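Local atomic coordinates of putative TetR-family transcriptional regulator (Bordetella parapertussis 12822, PDB entry 3CCY), a protein that probably binds DNA at regulatory sites and controls transcription, most likely as a repressor of the TetR family. Residues A118-E121 with D122-K125. Residues are numbered along the deposited sequence; the frame is centred on the assembly and turned at random.
Sequences ALPE and DQRK
One face of the R124 guanidinium is covered by E121 OE1 and by the backbone carbonyl oxygens of L119 and P120. E121 OE1 makes a salt bridge to R124 NH2 at 2.7 Å. It meets NH2 from above the plane, so the attraction is mainly one of charge, not a straight N-H bond. The two side chains run alongside each other in the same direction, but their flat ends are turned 81° apart. E121 OE2 stays 3.5 Å from R124 NH2. The bend of E121 at chi2 (-42°) brings OE1 back above NH2, at the guanidinium edge; the rest of the carboxylate lies beyond it. The other terminal nitrogen, NH1, donates to D117 O, just upstream.

The second flat group is the Q123 amide. It lies against the P120 ring, with Q123 CD 3.6 Å from P120 CD. With CG between the backbone N and the carbonyl carbon (chi1 52°) and a further bend at chi2, the amide is laid against the proline. Q123 OE1 accepts a hydrogen bond from R63 of helix 58-81, and NE2 reaches D122 OD2 only weakly. L119 packs on L62 and R63.

The backbone link is K125 N to E121 O, 3.1 Å, an i to i+4 bond of the first turn of helix 122-145. K125 CG passes 3.4 Å from E121 O.

The loop after helix 87-115 is thus tied to the next helix start within the tetracyclin repressor-like C-terminal domain, which in relatives binds ligands. The acidic E121 and D122 at the helix N-terminus would probably be favoured by the helix dipole. R124 probably offsets part of E121's charge and eases repulsion between the acceptors P120 O and E121 OE1, 2.9 Å apart.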
ATOM      1  N   ALA A 118      -5.649 -14.841   0.625  1.00 57.88           N
ATOM      2  CA  ALA A 118      -6.884 -15.623   0.694  1.00 57.77           C
ATOM      3  C   ALA A 118      -6.745 -16.997   0.035  1.00 57.68           C
ATOM      4  O   ALA A 118      -7.575 -17.879   0.242  1.00 57.58           O
ATOM      5  CB  ALA A 118      -8.030 -14.843   0.078  1.00 57.85           C
ATOM      6  N   LEU A 119      -5.683 -17.168  -0.749  1.00 57.67           N
ATOM      7  CA  LEU A 119      -5.403 -18.425  -1.444  1.00 57.69           C
ATOM      8  C   LEU A 119      -4.665 -19.439  -0.548  1.00 58.09           C
ATOM      9  O   LEU A 119      -4.148 -19.053   0.506  1.00 58.10           O
ATOM     10  CB  LEU A 119      -4.606 -18.141  -2.723  1.00 57.33           C
ATOM     11  CG  LEU A 119      -5.406 -17.456  -3.835  1.00 56.75           C
ATOM     12  CD1 LEU A 119      -4.532 -17.184  -5.034  1.00 54.52           C
ATOM     13  CD2 LEU A 119      -6.632 -18.297  -4.231  1.00 55.26           C
ATOM     14  N   PRO A 120      -4.650 -20.739  -0.945  1.00 58.43           N
ATOM     15  CA  PRO A 120      -3.817 -21.788  -0.314  1.00 58.77           C
ATOM     16  C   PRO A 120      -2.302 -21.486  -0.302  1.00 58.97           C
ATOM     17  O   PRO A 120      -1.903 -20.344  -0.061  1.00 59.24           O
ATOM     18  CB  PRO A 120      -4.110 -23.035  -1.166  1.00 58.63           C
ATOM     19  CG  PRO A 120      -5.433 -22.782  -1.771  1.00 58.67           C
ATOM     20  CD  PRO A 120      -5.505 -21.303  -2.010  1.00 58.40           C
ATOM     21  N   GLU A 121      -1.469 -22.499  -0.542  1.00 59.09           N
ATOM     22  CA  GLU A 121      -0.018 -22.306  -0.481  1.00 59.13           C
ATOM     23  C   GLU A 121       0.694 -22.463  -1.811  1.00 58.80           C
ATOM     24  O   GLU A 121       1.538 -21.639  -2.162  1.00 58.83           O
ATOM     25  CB  GLU A 121       0.629 -23.191   0.590  1.00 59.48           C
ATOM     26  CG  GLU A 121       0.501 -22.630   2.007  1.00 60.70           C
ATOM     27  CD  GLU A 121       0.750 -21.124   2.076  1.00 62.15           C
ATOM     28  OE1 GLU A 121      -0.226 -20.375   2.309  1.00 62.42           O
ATOM     29  OE2 GLU A 121       1.912 -20.692   1.885  1.00 62.28           O
ATOM     30  N   ASP A 122       0.354 -23.518  -2.546  1.00 58.29           N
ATOM     31  CA  ASP A 122       0.978 -23.791  -3.842  1.00 57.76           C
ATOM     32  C   ASP A 122       0.675 -22.711  -4.897  1.00 57.05           C
ATOM     33  O   ASP A 122       1.573 -22.279  -5.631  1.00 56.93           O
ATOM     34  CB  ASP A 122       0.599 -25.195  -4.354  1.00 58.10           C
ATOM     35  CG  ASP A 122      -0.885 -25.525  -4.164  1.00 59.09           C
ATOM     36  OD1 ASP A 122      -1.291 -25.849  -3.021  1.00 60.11           O
ATOM     37  OD2 ASP A 122      -1.642 -25.481  -5.163  1.00 59.61           O
ATOM     38  N   GLN A 123      -0.584 -22.276  -4.961  1.00 55.95           N
ATOM     39  CA  GLN A 123      -1.001 -21.295  -5.965  1.00 54.85           C
ATOM     40  C   GLN A 123      -0.638 -19.881  -5.541  1.00 53.60           C
ATOM     41  O   GLN A 123      -0.381 -19.020  -6.383  1.00 53.14           O
ATOM     42  CB  GLN A 123      -2.493 -21.434  -6.324  1.00 55.26           C
ATOM     43  CG  GLN A 123      -3.462 -21.429  -5.145  1.00 55.80           C
ATOM     44  CD  GLN A 123      -4.696 -22.280  -5.393  1.00 56.27           C
ATOM     45  OE1 GLN A 123      -5.772 -21.763  -5.690  1.00 56.03           O
ATOM     46  NE2 GLN A 123      -4.544 -23.596  -5.270  1.00 57.35           N
ATOM     47  N   ARG A 124      -0.604 -19.654  -4.230  1.00 52.20           N
ATOM     48  CA  ARG A 124      -0.133 -18.392  -3.676  1.00 50.91           C
ATOM     49  C   ARG A 124       1.295 -18.177  -4.150  1.00 50.07           C
ATOM     50  O   ARG A 124       1.638 -17.101  -4.625  1.00 50.00           O
ATOM     51  CB  ARG A 124      -0.156 -18.446  -2.159  1.00 51.02           C
ATOM     52  CG  ARG A 124      -0.397 -17.150  -1.463  1.00 51.35           C
ATOM     53  CD  ARG A 124       0.105 -17.255  -0.048  1.00 54.08           C
ATOM     54  NE  ARG A 124      -0.887 -16.818   0.929  1.00 56.83           N
ATOM     55  CZ  ARG A 124      -0.805 -17.051   2.238  1.00 59.88           C
ATOM     56  NH1 ARG A 124      -1.760 -16.614   3.053  1.00 60.97           N
ATOM     57  NH2 ARG A 124       0.224 -17.732   2.744  1.00 61.14           N
ATOM     58  N   LYS A 125       2.109 -19.223  -4.045  1.00 49.00           N
ATOM     59  CA  LYS A 125       3.529 -19.123  -4.357  1.00 48.01           C
ATOM     60  C   LYS A 125       3.841 -19.134  -5.847  1.00 46.44           C
ATOM     61  O   LYS A 125       4.855 -18.573  -6.267  1.00 45.77           O
ATOM     62  CB  LYS A 125       4.325 -20.197  -3.621  1.00 48.27           C
ATOM     63  CG  LYS A 125       4.491 -19.901  -2.130  1.00 50.23           C
ATOM     64  CD  LYS A 125       5.163 -21.055  -1.410  1.00 52.76           C
ATOM     65  CE  LYS A 125       5.460 -20.705   0.050  1.00 54.04           C
ATOM     66  NZ  LYS A 125       5.897 -21.926   0.780  1.00 53.94           N
TER